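Local coordinates for protein lipase aflb (Neosartorya fumigata, PDB 6IDY) that probably hydrolyses ester bonds of lipids, as a fungal lipase built on an alpha/beta-hydrolase-type core, and holds a bound calcium ion, at residues S15-S18 against I19-A23; S62-E65 against A66-I70; L110-I113 against H114-N117; T282-L285 against W286-W290; A374-A377 against L378-G382. One frame throughout, in Å; residues are numbered along the deposited sequence.

Contact 1: S15-S18 against I19-A23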
loop_
_atom_site.group_PDB
_atom_site.type_symbol
_atom_site.label_atom_id
_atom_site.label_comp_id
_atom_site.label_asym_id
_atom_site.label_seq_id
_atom_site.Cartn_x
_atom_site.Cartn_y
_atom_site.Cartn_z
ATOM N N SER A 15 2.750 16.488 -14.936
ATOM C CA SER A 15 2.438 16.753 -13.533
ATOM C C SER A 15 1.051 16.237 -13.143
ATOM O O SER A 15 0.266 15.852 -14.013
ATOM C CB SER A 15 2.540 18.250 -13.247
ATOM O OG SER A 15 1.460 18.971 -13.816
ATOM N N LEU A 16 0.745 16.258 -11.830
ATOM C CA LEU A 16 -0.546 15.865 -11.273
ATOM C C LEU A 16 -1.640 16.757 -11.883
ATOM O O LEU A 16 -2.679 16.241 -12.304
ATOM C CB LEU A 16 -0.501 16.003 -9.740
ATOM C CG LEU A 16 -1.596 15.345 -8.913
ATOM C CD1 LEU A 16 -1.504 13.856 -8.988
ATOM C CD2 LEU A 16 -1.479 15.744 -7.457
ATOM N N VAL A 17 -1.357 18.076 -12.007
ATOM C CA VAL A 17 -2.233 19.083 -12.613
ATOM C C VAL A 17 -2.530 18.744 -14.082
ATOM O O VAL A 17 -3.702 18.691 -14.450
ATOM C CB VAL A 17 -1.683 20.529 -12.420
ATOM C CG1 VAL A 17 -2.326 21.520 -13.392
ATOM C CG2 VAL A 17 -1.873 20.998 -10.983
ATOM N N SER A 18 -1.482 18.494 -14.903
ATOM C CA SER A 18 -1.620 18.163 -16.328
ATOM C C SER A 18 -2.398 16.862 -16.556
ATOM O O SER A 18 -3.277 16.831 -17.415
ATOM C CB SER A 18 -0.261 18.128 -17.025
ATOM O OG SER A 18 0.456 16.938 -16.743
ATOM N N ILE A 19 -2.103 15.804 -15.770
ATOM C CA ILE A 19 -2.804 14.517 -15.870
ATOM C C ILE A 19 -4.298 14.703 -15.580
ATOM O O ILE A 19 -5.134 14.272 -16.378
ATOM C CB ILE A 19 -2.160 13.416 -14.982
ATOM C CG1 ILE A 19 -0.744 13.058 -15.470
ATOM C CG2 ILE A 19 -3.048 12.166 -14.926
ATOM C CD1 ILE A 19 0.127 12.438 -14.409
ATOM N N LEU A 20 -4.624 15.388 -14.474
ATOM C CA LEU A 20 -6.012 15.619 -14.083
ATOM C C LEU A 20 -6.762 16.569 -15.032
ATOM O O LEU A 20 -7.956 16.359 -15.255
ATOM C CB LEU A 20 -6.117 16.062 -12.615
ATOM C CG LEU A 20 -5.722 14.982 -11.592
ATOM C CD1 LEU A 20 -5.297 15.594 -10.284
ATOM C CD2 LEU A 20 -6.826 13.959 -11.391
ATOM N N SER A 21 -6.070 17.569 -15.616
ATOM C CA SER A 21 -6.682 18.505 -16.579
ATOM C C SER A 21 -7.009 17.770 -17.881
ATOM O O SER A 21 -8.072 18.002 -18.458
ATOM C CB SER A 21 -5.758 19.687 -16.865
ATOM O OG SER A 21 -5.477 20.388 -15.666
ATOM N N SER A 22 -6.105 16.867 -18.318
ATOM C CA SER A 22 -6.280 16.033 -19.509
ATOM C C SER A 22 -7.455 15.078 -19.294
ATOM O O SER A 22 -8.278 14.927 -20.196
ATOM C CB SER A 22 -5.013 15.235 -19.802
ATOM O OG SER A 22 -3.919 16.102 -20.048
ATOM N N ALA A 23 -7.541 14.458 -18.090
ATOM C CA ALA A 23 -8.611 13.530 -17.706
ATOM C C ALA A 23 -9.981 14.219 -17.682
ATOM O O ALA A 23 -10.973 13.617 -18.097
ATOM C CB ALA A 23 -8.306 12.905 -16.355
#
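Ser15, Leu16 and Val17 pair with Ile19, Leu20 and Ser21 in the first two turns of helix 16-24, with Ser15 as its N-cap. The capping bond runs from Ser18 N to Ser15 OG (3.2 Å). Serine suits this place because its short hydroxyl can reach back to an amide that the helix itself leaves without an acceptor. Ser15 O is gripped twice, by Ile19 N at 2.9 Å and by Ser18 OG at 2.9 Å, so the first turn is tied by side chain and backbone together.

The tight side is apolar. Leu16 and Leu20 lie alongside each other and point the same way, Leu16 CG meeting Leu20 CD1 at 4.0 Å. Leu16 leans on Ala420 of helix 414-424, while Leu20 rests on Ile40 of helix 31-47; branched aliphatic residues fill these junctions without needing polar partners. Ile19 joins Leu16 against helix 414-424, its CD1 lying 3.4 Å from Ser15 O.

The looser side carries the serines, with Ser22 reaching solvent. Ser21, whose side chain also touches Ala41 of helix 31-47, has its OG turned back beside its own backbone N (chi1 -59°). Val17 O therefore receives both Ser21 N and Ser21 OG, the hydroxyl at 2.7 Å and standing 43° out of the carbonyl plane.

Contact 2: S62-E65 against A66-I70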
loop_
_atom_site.group_PDB
_atom_site.type_symbol
_atom_site.label_atom_id
_atom_site.label_comp_id
_atom_site.label_asym_id
_atom_site.label_seq_id
_atom_site.Cartn_x
_atom_site.Cartn_y
_atom_site.Cartn_z
ATOM N N SER A 62 -2.961 22.114 13.639
ATOM C CA SER A 62 -2.554 21.015 14.496
ATOM C C SER A 62 -3.050 19.674 13.937
ATOM O O SER A 62 -3.810 19.643 12.966
ATOM C CB SER A 62 -3.123 21.226 15.894
ATOM O OG SER A 62 -4.529 21.073 15.846
ATOM N N VAL A 63 -2.636 18.576 14.590
ATOM C CA VAL A 63 -2.999 17.202 14.257
ATOM C C VAL A 63 -4.507 16.993 14.492
ATOM O O VAL A 63 -5.166 16.365 13.664
ATOM C CB VAL A 63 -2.113 16.201 15.049
ATOM C CG1 VAL A 63 -2.574 14.759 14.847
ATOM C CG2 VAL A 63 -0.643 16.354 14.664
ATOM N N GLN A 64 -5.050 17.551 15.595
ATOM C CA GLN A 64 -6.476 17.474 15.927
ATOM C C GLN A 64 -7.333 18.160 14.857
ATOM O O GLN A 64 -8.382 17.626 14.504
ATOM C CB GLN A 64 -6.760 18.040 17.332
ATOM C CG GLN A 64 -8.207 17.877 17.829
ATOM C CD GLN A 64 -8.683 16.443 17.870
ATOM O OE1 GLN A 64 -9.433 15.986 16.999
ATOM N NE2 GLN A 64 -8.259 15.699 18.883
ATOM N N GLU A 65 -6.870 19.305 14.314
ATOM C CA GLU A 65 -7.575 20.015 13.243
ATOM C C GLU A 65 -7.648 19.167 11.972
ATOM O O GLU A 65 -8.677 19.176 11.301
ATOM C CB GLU A 65 -6.927 21.369 12.943
ATOM C CG GLU A 65 -7.290 22.438 13.957
ATOM C CD GLU A 65 -7.293 23.860 13.434
ATOM O OE1 GLU A 65 -6.580 24.142 12.445
ATOM O OE2 GLU A 65 -8.009 24.699 14.024
ATOM N N ALA A 66 -6.571 18.421 11.662
ATOM C CA ALA A 66 -6.504 17.529 10.508
ATOM C C ALA A 66 -7.533 16.410 10.650
ATOM O O ALA A 66 -8.252 16.132 9.687
ATOM C CB ALA A 66 -5.109 16.944 10.373
ATOM N N PHE A 67 -7.630 15.798 11.861
ATOM C CA PHE A 67 -8.599 14.743 12.156
ATOM C C PHE A 67 -10.025 15.264 12.146
ATOM O O PHE A 67 -10.918 14.542 11.698
ATOM C CB PHE A 67 -8.281 14.021 13.474
ATOM C CG PHE A 67 -7.224 12.953 13.351
ATOM C CD1 PHE A 67 -7.465 11.792 12.620
ATOM C CD2 PHE A 67 -5.997 13.093 13.981
ATOM C CE1 PHE A 67 -6.487 10.801 12.509
ATOM C CE2 PHE A 67 -5.023 12.094 13.882
ATOM C CZ PHE A 67 -5.272 10.958 13.142
ATOM N N ASP A 68 -10.237 16.527 12.598
ATOM C CA ASP A 68 -11.550 17.182 12.582
ATOM C C ASP A 68 -12.039 17.312 11.132
ATOM O O ASP A 68 -13.213 17.070 10.863
ATOM C CB ASP A 68 -11.502 18.561 13.275
ATOM C CG ASP A 68 -11.371 18.538 14.792
ATOM O OD1 ASP A 68 -11.522 17.455 15.390
ATOM O OD2 ASP A 68 -11.118 19.603 15.377
ATOM N N LYS A 69 -11.124 17.640 10.199
ATOM C CA LYS A 69 -11.427 17.734 8.769
ATOM C C LYS A 69 -11.789 16.354 8.211
ATOM O O LYS A 69 -12.745 16.254 7.449
ATOM C CB LYS A 69 -10.245 18.314 7.989
ATOM C CG LYS A 69 -10.010 19.787 8.247
ATOM C CD LYS A 69 -8.781 20.271 7.509
ATOM C CE LYS A 69 -8.474 21.711 7.818
ATOM N NZ LYS A 69 -9.495 22.617 7.234
ATOM N N ILE A 70 -11.031 15.298 8.589
ATOM C CA ILE A 70 -11.300 13.916 8.152
ATOM C C ILE A 70 -12.686 13.468 8.665
ATOM O O ILE A 70 -13.487 12.956 7.882
ATOM C CB ILE A 70 -10.153 12.932 8.536
ATOM C CG1 ILE A 70 -8.829 13.320 7.819
ATOM C CG2 ILE A 70 -10.545 11.463 8.225
ATOM C CD1 ILE A 70 -7.551 12.613 8.333
#
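Val63 and Phe67 form the inward ridge of helix 63-73, an amphipathic helix whose first turn is capped by Ser62. The cap is modest: Glu65 N reaches Ser62 OG at 3.3 Å, a weak bond. Behind it the usual helical ladder sets in, beginning with Ala66 N to Ser62 O (3.3 Å) and tightening at Asp68 N to Gln64 O (2.9 Å).

On the buried side Val63 and Phe67 run alongside each other in the same direction. With Val63 CG1 placed opposite the backbone N (chi1 173°), this methyl comes to 3.7 Å from Phe67 CE2, while CD2 of the Phe67 ring lies 3.4 Å from Val63 O. Both residues also press on Val398, and the ring of Phe67 meets that of Tyr359 with the planes steeply inclined. Ala66, small enough to let another helix come close, sits against Leu405 and Leu409 of helix 405-412.

The outer side is polar. Lys69 lays its aliphatic stem along the backbone, CG 3.4 Å from Glu65 O, and then bends at its end so that NZ bonds to Lys58 O and Val91 O. Glu65 instead turns to Lys61 N through OE1, and the two opposite charges stay apart, Glu65 OE1 and Lys69 NZ being 6.2 Å from each other. Glu65 lies in the first turn, where its acidic group probably interacts favourably with the helix dipole. The chemistry thus implies a helix held inward by apolar packing, with Glu65 and Lys69 bonded to neighbouring backbone rather than to each other.

Contact 3: L110-I113 against H114-N117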
loop_
_atom_site.group_PDB
_atom_site.type_symbol
_atom_site.label_atom_id
_atom_site.label_comp_id
_atom_site.label_asym_id
_atom_site.label_seq_id
_atom_site.Cartn_x
_atom_site.Cartn_y
_atom_site.Cartn_z
ATOM N N LEU A 110 12.628 9.292 -6.049
ATOM C CA LEU A 110 12.134 8.241 -5.147
ATOM C C LEU A 110 11.100 7.313 -5.814
ATOM O O LEU A 110 10.911 6.192 -5.347
ATOM C CB LEU A 110 11.520 8.834 -3.857
ATOM C CG LEU A 110 12.288 9.926 -3.097
ATOM C CD1 LEU A 110 11.449 10.473 -1.961
ATOM C CD2 LEU A 110 13.646 9.426 -2.580
ATOM N N ASN A 111 10.423 7.788 -6.880
ATOM C CA ASN A 111 9.396 7.020 -7.594
ATOM C C ASN A 111 9.920 6.298 -8.840
ATOM O O ASN A 111 9.166 5.586 -9.499
ATOM C CB ASN A 111 8.205 7.917 -7.946
ATOM C CG ASN A 111 7.455 8.417 -6.747
ATOM O OD1 ASN A 111 7.368 7.758 -5.714
ATOM N ND2 ASN A 111 6.880 9.593 -6.860
ATOM N N SER A 112 11.213 6.463 -9.141
ATOM C CA SER A 112 11.864 5.870 -10.301
ATOM C C SER A 112 11.709 4.344 -10.401
ATOM O O SER A 112 11.801 3.632 -9.399
ATOM C CB SER A 112 13.341 6.252 -10.330
ATOM O OG SER A 112 14.039 5.592 -11.372
ATOM N N ILE A 113 11.448 3.871 -11.625
ATOM C CA ILE A 113 11.363 2.451 -11.970
ATOM C C ILE A 113 12.630 2.119 -12.790
ATOM O O ILE A 113 12.742 1.032 -13.349
ATOM C CB ILE A 113 10.019 2.056 -12.677
ATOM C CG1 ILE A 113 9.865 2.687 -14.086
ATOM C CG2 ILE A 113 8.807 2.366 -11.788
ATOM C CD1 ILE A 113 8.979 1.884 -15.069
ATOM N N HIS A 114 13.589 3.067 -12.827
ATOM C CA HIS A 114 14.848 2.962 -13.566
ATOM C C HIS A 114 16.079 3.116 -12.660
ATOM O O HIS A 114 17.049 3.770 -13.031
ATOM C CB HIS A 114 14.873 3.966 -14.737
ATOM C CG HIS A 114 13.740 3.789 -15.700
ATOM N ND1 HIS A 114 13.602 2.630 -16.450
ATOM C CD2 HIS A 114 12.720 4.625 -15.997
ATOM C CE1 HIS A 114 12.506 2.798 -17.171
ATOM N NE2 HIS A 114 11.946 3.985 -16.939
ATOM N N ASN A 115 16.037 2.487 -11.473
ATOM C CA ASN A 115 17.138 2.505 -10.507
ATOM C C ASN A 115 18.297 1.667 -11.019
ATOM O O ASN A 115 18.078 0.684 -11.727
ATOM C CB ASN A 115 16.668 1.992 -9.153
ATOM C CG ASN A 115 15.531 2.793 -8.570
ATOM O OD1 ASN A 115 15.723 3.883 -8.022
ATOM N ND2 ASN A 115 14.320 2.275 -8.686
ATOM N N ARG A 116 19.528 2.064 -10.685
ATOM C CA ARG A 116 20.728 1.358 -11.135
ATOM C C ARG A 116 21.341 0.583 -9.978
ATOM O O ARG A 116 22.081 1.134 -9.160
ATOM C CB ARG A 116 21.726 2.322 -11.813
ATOM C CG ARG A 116 21.138 3.108 -12.997
ATOM C CD ARG A 116 21.157 2.321 -14.299
ATOM N NE ARG A 116 20.314 2.932 -15.332
ATOM C CZ ARG A 116 19.074 2.545 -15.622
ATOM N NH1 ARG A 116 18.510 1.539 -14.960
ATOM N NH2 ARG A 116 18.388 3.158 -16.578
ATOM N N ASN A 117 20.959 -0.689 -9.885
ATOM C CA ASN A 117 21.357 -1.604 -8.823
ATOM C C ASN A 117 22.342 -2.657 -9.333
ATOM O O ASN A 117 22.181 -3.133 -10.457
ATOM C CB ASN A 117 20.109 -2.261 -8.205
ATOM C CG ASN A 117 19.118 -1.264 -7.659
ATOM O OD1 ASN A 117 19.471 -0.356 -6.900
ATOM N ND2 ASN A 117 17.854 -1.408 -8.038
#
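His114 and Ile113 lie side by side and point the same way, and with Ser112 they carry most of this surface turn, part of the long loop between helix 96-103 and helix 140-145. Ile113 places CG1 between its backbone N and carbonyl carbon (chi1 67°), which swings the chain over one face of the next residue's imidazole. The result is a CH-pi contact: Ile113 CG1 stands 4.0 Å from the centroid of the His114 ring and 18° off its normal, displaced toward the rim on the NE2 and CD2 side. An aliphatic branch can cover a ring in this way without asking anything of its nitrogens. Elsewhere Ile113 touches Asn196 and Pro198, so it joins the turn to a neighbouring loop.

Ser112 supplies the polar half. Its OG accepts from His114 N at 2.9 Å with an angle of 153°; a side-chain oxygen bonded to the amide two residues on makes this an ST turn, a role for which serine's short arm is well fitted. Ser112 O in turn is approached by Asn115 ND2 at 2.9 Å, a weak and bent bond. The firmer partner of Asn115 ND2 is Ala145 O, while its OD1 meets His148 ND1, and Asn196 ND2 also bonds to Ser112 O.

Asparagine, carrying donor and acceptor on one flat group, can link the turn to the end of helix 140-145 and to strand 147-148. The chemistry implies a turn shaped by one good hydrogen bond, one weak one and the CH-pi contact, and held in place with help from outside bonds.

Contact 4: T282-L285 against W286-W290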
loop_
_atom_site.group_PDB
_atom_site.type_symbol
_atom_site.label_atom_id
_atom_site.label_comp_id
_atom_site.label_asym_id
_atom_site.label_seq_id
_atom_site.Cartn_x
_atom_site.Cartn_y
_atom_site.Cartn_z
ATOM N N THR A 282 -8.939 -0.737 -14.607
ATOM C CA THR A 282 -7.610 -1.277 -14.884
ATOM C C THR A 282 -7.606 -2.750 -14.470
ATOM O O THR A 282 -8.495 -3.143 -13.701
ATOM C CB THR A 282 -6.485 -0.436 -14.214
ATOM O OG1 THR A 282 -6.187 -0.954 -12.920
ATOM C CG2 THR A 282 -6.786 1.062 -14.148
ATOM N N PRO A 283 -6.628 -3.581 -14.935
ATOM C CA PRO A 283 -6.604 -4.992 -14.512
ATOM C C PRO A 283 -6.615 -5.189 -12.998
ATOM O O PRO A 283 -7.417 -5.983 -12.522
ATOM C CB PRO A 283 -5.307 -5.527 -15.133
ATOM C CG PRO A 283 -5.077 -4.670 -16.315
ATOM C CD PRO A 283 -5.527 -3.297 -15.884
ATOM N N SER A 284 -5.758 -4.456 -12.243
ATOM C CA SER A 284 -5.678 -4.601 -10.785
ATOM C C SER A 284 -6.941 -4.149 -10.064
ATOM O O SER A 284 -7.251 -4.718 -9.020
ATOM C CB SER A 284 -4.441 -3.918 -10.216
ATOM O OG SER A 284 -4.608 -2.517 -10.098
ATOM N N LEU A 285 -7.677 -3.154 -10.615
ATOM C CA LEU A 285 -8.935 -2.710 -10.004
ATOM C C LEU A 285 -9.964 -3.834 -10.103
ATOM O O LEU A 285 -10.546 -4.209 -9.087
ATOM C CB LEU A 285 -9.484 -1.404 -10.626
ATOM C CG LEU A 285 -8.598 -0.137 -10.553
ATOM C CD1 LEU A 285 -9.394 1.110 -10.904
ATOM C CD2 LEU A 285 -7.961 0.045 -9.170
ATOM N N TRP A 286 -10.126 -4.419 -11.314
ATOM C CA TRP A 286 -11.052 -5.521 -11.533
ATOM C C TRP A 286 -10.694 -6.770 -10.737
ATOM O O TRP A 286 -11.595 -7.393 -10.176
ATOM C CB TRP A 286 -11.232 -5.831 -13.027
ATOM C CG TRP A 286 -12.216 -4.920 -13.701
ATOM C CD1 TRP A 286 -11.979 -4.100 -14.762
ATOM C CD2 TRP A 286 -13.583 -4.691 -13.313
ATOM N NE1 TRP A 286 -13.118 -3.394 -15.079
ATOM C CE2 TRP A 286 -14.120 -3.744 -14.212
ATOM C CE3 TRP A 286 -14.414 -5.212 -12.302
ATOM C CZ2 TRP A 286 -15.440 -3.297 -14.127
ATOM C CZ3 TRP A 286 -15.730 -4.785 -12.233
ATOM C CH2 TRP A 286 -16.232 -3.841 -13.139
ATOM N N GLN A 287 -9.391 -7.098 -10.630
ATOM C CA GLN A 287 -8.914 -8.272 -9.873
ATOM C C GLN A 287 -9.157 -8.170 -8.372
ATOM O O GLN A 287 -9.218 -9.194 -7.698
ATOM C CB GLN A 287 -7.418 -8.512 -10.119
ATOM C CG GLN A 287 -7.133 -9.060 -11.506
ATOM C CD GLN A 287 -5.660 -9.054 -11.813
ATOM O OE1 GLN A 287 -4.960 -8.047 -11.655
ATOM N NE2 GLN A 287 -5.168 -10.183 -12.285
ATOM N N GLN A 288 -9.298 -6.945 -7.849
ATOM C CA GLN A 288 -9.497 -6.729 -6.421
ATOM C C GLN A 288 -10.968 -6.817 -5.985
ATOM O O GLN A 288 -11.293 -6.496 -4.842
ATOM C CB GLN A 288 -8.823 -5.433 -5.962
ATOM C CG GLN A 288 -7.306 -5.617 -5.927
ATOM C CD GLN A 288 -6.586 -4.343 -5.635
ATOM O OE1 GLN A 288 -6.310 -3.528 -6.524
ATOM N NE2 GLN A 288 -6.266 -4.143 -4.380
ATOM N N GLY A 289 -11.828 -7.309 -6.871
ATOM C CA GLY A 289 -13.217 -7.586 -6.529
ATOM C C GLY A 289 -13.254 -8.827 -5.650
ATOM O O GLY A 289 -12.399 -9.703 -5.786
ATOM N N TRP A 290 -14.221 -8.899 -4.735
ATOM C CA TRP A 290 -14.386 -10.005 -3.783
ATOM C C TRP A 290 -14.435 -11.394 -4.407
ATOM O O TRP A 290 -13.814 -12.313 -3.878
ATOM C CB TRP A 290 -15.656 -9.796 -2.936
ATOM C CG TRP A 290 -15.739 -10.680 -1.725
ATOM C CD1 TRP A 290 -16.331 -11.905 -1.641
ATOM C CD2 TRP A 290 -15.192 -10.406 -0.427
ATOM N NE1 TRP A 290 -16.214 -12.401 -0.363
ATOM C CE2 TRP A 290 -15.510 -11.505 0.402
ATOM C CE3 TRP A 290 -14.494 -9.321 0.129
ATOM C CZ2 TRP A 290 -15.135 -11.561 1.751
ATOM C CZ3 TRP A 290 -14.124 -9.377 1.466
ATOM C CH2 TRP A 290 -14.457 -10.479 2.266
#
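Thr282 O receives Trp286 N at 3.2 Å. One step on, Gln287 N bonds to Pro283 O at 3.0 Å. Gln288 N then has two acceptors, Ser284 O (3.2 Å, weak) and Leu285 O (3.3 Å).

Two glutamine side chains lie back over this backbone. Gln288 OE1 comes within 2.9 Å of Ser284 O and Gln287 OE1 within 3.3 Å of Pro283 O; all four atoms are acceptors, neither pair is a bond, and the amides are bonded elsewhere. Thr169 OG1 and Asp262 OD2 bind the two ends of Gln288; Val205 N and Asp204 OD1 bind those of Gln287. Such a two-ended group suits a buried place, where one flat amide can meet a donor and an acceptor from separate parts of the chain.

Farther out, Thr282 and Ser284 bond through their hydroxyls to Leu202 O and Ser201 O, and Trp286 NE1 to Thr429 O. Proline, which has no amide hydrogen to offer, fits the first turn, where an amide would have no helical acceptor. This is a short helix, with Thr282 at its N-cap position, set within the connection between strands 253-259 and 310-314 of the central sheet.

Contact 5: A374-A377 against L378-G382; sequences AVDA and LSHDG. With CA (calcium ion), chain D.
Ala377, His380 and Gly382 give their backbone oxygens to a calcium site formed where helix 368-379 ends. Ala377 O binds the calcium ion at 2.2 Å, His380 O at 2.3 Å and Gly382 O at 2.4 Å; two waters and the carboxylate of Asp255 bring the ligands to seven. Carbonyls near a helix C-terminus suit this task, since the chain turns away before their usual amide partners arrive. Glycine fits the last place, with a positive phi of 83°.

The helix still holds in the preceding turn, Leu378 N bonding to Ala374 O at 3.1 Å, while the side chain of Leu378 packs on Leu184 and Ala188. Ser379 N then makes weak bonds to Val375 O and Asp376 O.

The imidazole of His380 probably helps to hold the departing chain. Its ND1 donates to Asp376 O at 2.8 Å (161°), using a lone pair in the carbonyl plane, with the acceptor almost in the ring plane. The Asp376 carboxylate crosses this ring with the planes 32° apart, OD1 lying 3.2 Å from His380 CE1. Asp376 OD2 is itself fixed by a salt bridge to Arg388 and by Asp385 N, which holds the carboxylate beside the ring and probably supports the turn. Gly382 N makes a weak bond of 3.1 Å to water 1, which is also a ligand of the ion.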
loop_
_atom_site.group_PDB
_atom_site.type_symbol
_atom_site.label_atom_id
_atom_site.label_comp_id
_atom_site.label_asym_id
_atom_site.label_seq_id
_atom_site.Cartn_x
_atom_site.Cartn_y
_atom_site.Cartn_z
ATOM N N ALA A 374 4.191 -2.967 14.174
ATOM C CA ALA A 374 5.276 -3.164 13.210
ATOM C C ALA A 374 6.613 -3.329 13.954
ATOM O O ALA A 374 7.364 -4.246 13.649
ATOM C CB ALA A 374 5.344 -1.989 12.244
ATOM N N VAL A 375 6.869 -2.467 14.959
ATOM C CA VAL A 375 8.072 -2.456 15.803
ATOM C C VAL A 375 8.134 -3.751 16.621
ATOM O O VAL A 375 9.171 -4.417 16.637
ATOM C CB VAL A 375 8.141 -1.171 16.681
ATOM C CG1 VAL A 375 9.247 -1.253 17.734
ATOM C CG2 VAL A 375 8.321 0.064 15.816
ATOM N N ASP A 376 7.011 -4.129 17.250
ATOM C CA ASP A 376 6.916 -5.362 18.030
ATOM C C ASP A 376 7.148 -6.615 17.157
ATOM O O ASP A 376 7.834 -7.534 17.604
ATOM C CB ASP A 376 5.579 -5.430 18.781
ATOM C CG ASP A 376 5.412 -6.698 19.577
ATOM O OD1 ASP A 376 5.915 -6.750 20.725
ATOM O OD2 ASP A 376 4.810 -7.644 19.048
ATOM N N ALA A 377 6.604 -6.637 15.919
ATOM C CA ALA A 377 6.773 -7.747 14.969
ATOM C C ALA A 377 8.241 -7.943 14.595
ATOM O O ALA A 377 8.718 -9.076 14.550
ATOM C CB ALA A 377 5.961 -7.490 13.708
ATOM N N LEU A 378 8.948 -6.836 14.323
ATOM C CA LEU A 378 10.354 -6.844 13.927
ATOM C C LEU A 378 11.316 -7.207 15.059
ATOM O O LEU A 378 12.417 -7.675 14.777
ATOM C CB LEU A 378 10.737 -5.495 13.301
ATOM C CG LEU A 378 10.052 -5.164 11.973
ATOM C CD1 LEU A 378 10.221 -3.711 11.623
ATOM C CD2 LEU A 378 10.561 -6.052 10.849
ATOM N N SER A 379 10.908 -7.007 16.325
ATOM C CA SER A 379 11.757 -7.283 17.488
ATOM C C SER A 379 11.518 -8.651 18.143
ATOM O O SER A 379 12.271 -9.035 19.035
ATOM C CB SER A 379 11.632 -6.162 18.517
ATOM O OG SER A 379 10.293 -6.010 18.959
ATOM N N HIS A 380 10.500 -9.397 17.689
ATOM C CA HIS A 380 10.182 -10.709 18.254
ATOM C C HIS A 380 9.989 -11.761 17.177
ATOM O O HIS A 380 9.534 -11.434 16.080
ATOM C CB HIS A 380 8.886 -10.627 19.085
ATOM C CG HIS A 380 8.965 -9.711 20.264
ATOM N ND1 HIS A 380 8.698 -8.360 20.146
ATOM C CD2 HIS A 380 9.275 -9.986 21.553
ATOM C CE1 HIS A 380 8.862 -7.855 21.358
ATOM N NE2 HIS A 380 9.212 -8.795 22.236
ATOM N N ASP A 381 10.264 -13.049 17.517
ATOM C CA ASP A 381 9.989 -14.171 16.619
ATOM C C ASP A 381 8.463 -14.203 16.481
ATOM O O ASP A 381 7.750 -13.898 17.444
ATOM C CB ASP A 381 10.490 -15.508 17.206
ATOM C CG ASP A 381 12.002 -15.659 17.336
ATOM O OD1 ASP A 381 12.741 -15.028 16.539
ATOM O OD2 ASP A 381 12.445 -16.429 18.215
ATOM N N GLY A 382 7.984 -14.492 15.283
ATOM C CA GLY A 382 6.557 -14.490 15.014
ATOM C C GLY A 382 6.017 -13.098 14.722
ATOM O O GLY A 382 6.787 -12.139 14.570
HETATM CA CA CA D . 8.876 -11.192 13.904
HETATM O O HOH W 1 9.344 -13.262 12.778
HETATM O O HOH W 2 11.224 -11.072 13.979
#

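How the contacts relate
None of the five contacts touches another, and no two share a helix. Contact 4 is the buried one and contact 3 the surface one, while contacts 1, 2 and 5 are partly buried. Contacts 1 and 2, about 17 Å apart at their nearest atoms, both start helices behind a serine N-cap, apolar inward and polar outward, though of these two only contact 2 carries charged side chains. Contact 4 satisfies its polar groups through surrounding loops and the start of helix 205-223. Contact 5 is a helix end whose carbonyls serve a metal, across the chain's centre from contacts 1 and 4. Contact 3, without regular helix or strand across its join, combines a serine turn with an aliphatic-aromatic overlap.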